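Long-range contact in enoyl-CoA hydratase/isomerase family protein (Bacillus anthracis, PDB 3KQF), which probably catalyses the reversible addition of water to the double bond of 2-enoyl-CoA thioesters, as enoyl-CoA hydratases of the crotonase family do: residues I128-A133 and V188-L193. Residues are numbered along the deposited sequence; the frame is centred on the assembly and turned at random.
Sequences IAAESA and VPVHLL
With L193 CG anti to the backbone N (chi1 178°), the leucine side chain is carried up to the strand, where CD1 lies 3.6 Å from I128 CG2; in I128, a chi1 of -54° sets CG1 beside the backbone N and leaves CG2 anti to it, facing the leucine. The two side chains run antiparallel alongside one another, I128 CG2 also meeting V188 CG2 at 4.1 Å, while CD2 of L193 turns to the methyl of A130. I128 also touches A197 and I200 of helix 193-206 and I106 of strand 105-109, placing it between the sheet and that helix. Beside this apolar patch, V188 N donates to A129 O (3.0 Å) in a nearly straight bond, and E131 N donates to V188 O (2.8 Å) from above the carbonyl plane, with a more bent N-H...O angle of 135°. V188 O also receives a CA-H...O contact from A130. These bonds join strands 126-130 and 186-188 in parallel, the latter being the outermost strand, within this chain, of the six-stranded sheet in the crotonase fold; A129 is bonded to F186 as well. At the end of the bridge the first chain makes a type I beta turn, A130 to A133, with A133 N bonded to A130 O, and residues 189-192 lead into helix 193-206. Where they diverge, V190 CB and CG2 each sit 3.8 Å from A130 CB. A water links the two chains here, accepting from V190 N and hydrogen-bonded to S132 OG, 3.0 Å from each. On the exposed side the E131 side chain, stretched out beyond CG, reaches across P189, bringing OE1 to 3.7 Å from P189 CA and near P189 CG, while the carbonyl of E131 takes a hydrogen bond from Q176 NE2.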
# COMPACT_ATOMS: atom_id res chain seq x y z
N ILE A 128 -18.31 -2.58 0.48
CA ILE A 128 -19.13 -2.51 -0.74
C ILE A 128 -19.90 -1.19 -0.58
O ILE A 128 -20.54 -0.98 0.45
CB ILE A 128 -20.15 -3.62 -0.85
CG1 ILE A 128 -19.52 -5.00 -0.72
CG2 ILE A 128 -20.94 -3.50 -2.20
CD1 ILE A 128 -20.55 -6.11 -0.60
N ALA A 129 -19.84 -0.32 -1.58
CA ALA A 129 -20.54 0.97 -1.54
C ALA A 129 -21.61 1.14 -2.61
O ALA A 129 -21.44 0.70 -3.73
CB ALA A 129 -19.56 2.09 -1.69
N ALA A 130 -22.67 1.86 -2.25
CA ALA A 130 -23.70 2.24 -3.19
C ALA A 130 -23.06 3.27 -4.11
O ALA A 130 -22.21 4.05 -3.66
CB ALA A 130 -24.89 2.87 -2.46
N GLU A 131 -23.48 3.28 -5.37
CA GLU A 131 -22.99 4.25 -6.36
C GLU A 131 -23.19 5.67 -5.86
O GLU A 131 -22.42 6.57 -6.21
CB GLU A 131 -23.73 4.12 -7.72
CG GLU A 131 -23.29 2.96 -8.59
CD GLU A 131 -24.00 2.92 -9.95
OE1 GLU A 131 -25.25 2.89 -9.97
OE2 GLU A 131 -23.31 2.91 -10.99
N SER A 132 -24.24 5.87 -5.06
CA SER A 132 -24.60 7.19 -4.56
C SER A 132 -23.98 7.55 -3.21
O SER A 132 -24.23 8.64 -2.69
CB SER A 132 -26.13 7.32 -4.48
OG SER A 132 -26.67 6.27 -3.68
N ALA A 133 -23.20 6.65 -2.63
CA ALA A 133 -22.55 6.90 -1.34
C ALA A 133 -21.42 7.90 -1.48
O ALA A 133 -20.86 8.11 -2.56
CB ALA A 133 -22.03 5.61 -0.71
N VAL A 188 -21.88 -0.81 -6.30
CA VAL A 188 -23.10 -1.30 -6.93
C VAL A 188 -24.23 -0.29 -6.73
O VAL A 188 -24.15 0.58 -5.86
CB VAL A 188 -23.54 -2.67 -6.32
CG1 VAL A 188 -22.44 -3.68 -6.43
CG2 VAL A 188 -23.97 -2.51 -4.85
N PRO A 189 -25.31 -0.39 -7.53
CA PRO A 189 -26.43 0.54 -7.36
C PRO A 189 -27.03 0.38 -5.97
O PRO A 189 -27.06 -0.74 -5.45
CB PRO A 189 -27.43 0.10 -8.44
CG PRO A 189 -26.63 -0.66 -9.40
CD PRO A 189 -25.51 -1.30 -8.66
N VAL A 190 -27.52 1.46 -5.37
CA VAL A 190 -28.06 1.39 -3.99
C VAL A 190 -29.17 0.35 -3.85
O VAL A 190 -29.23 -0.38 -2.85
CB VAL A 190 -28.52 2.77 -3.46
CG1 VAL A 190 -29.84 3.19 -4.12
CG2 VAL A 190 -28.67 2.74 -1.94
N HIS A 191 -30.03 0.23 -4.86
CA HIS A 191 -31.12 -0.72 -4.81
C HIS A 191 -30.64 -2.18 -4.84
O HIS A 191 -31.41 -3.08 -4.52
CB HIS A 191 -32.17 -0.43 -5.89
CG HIS A 191 -31.62 -0.45 -7.28
ND1 HIS A 191 -30.93 0.61 -7.82
CD2 HIS A 191 -31.69 -1.40 -8.25
CE1 HIS A 191 -30.59 0.31 -9.06
NE2 HIS A 191 -31.03 -0.90 -9.34
N LEU A 192 -29.37 -2.41 -5.21
CA LEU A 192 -28.79 -3.75 -5.24
C LEU A 192 -27.72 -3.98 -4.15
O LEU A 192 -27.10 -5.05 -4.09
CB LEU A 192 -28.19 -4.01 -6.63
CG LEU A 192 -29.25 -4.12 -7.74
CD1 LEU A 192 -28.62 -4.29 -9.12
CD2 LEU A 192 -30.22 -5.26 -7.45
N LEU A 193 -27.52 -3.00 -3.29
CA LEU A 193 -26.47 -3.11 -2.27
C LEU A 193 -26.69 -4.29 -1.32
O LEU A 193 -25.78 -5.06 -1.06
CB LEU A 193 -26.39 -1.81 -1.49
CG LEU A 193 -25.38 -1.75 -0.35
CD1 LEU A 193 -23.97 -2.09 -0.85
CD2 LEU A 193 -25.42 -0.40 0.30
O HOH W 1 -27.00 4.38 -6.04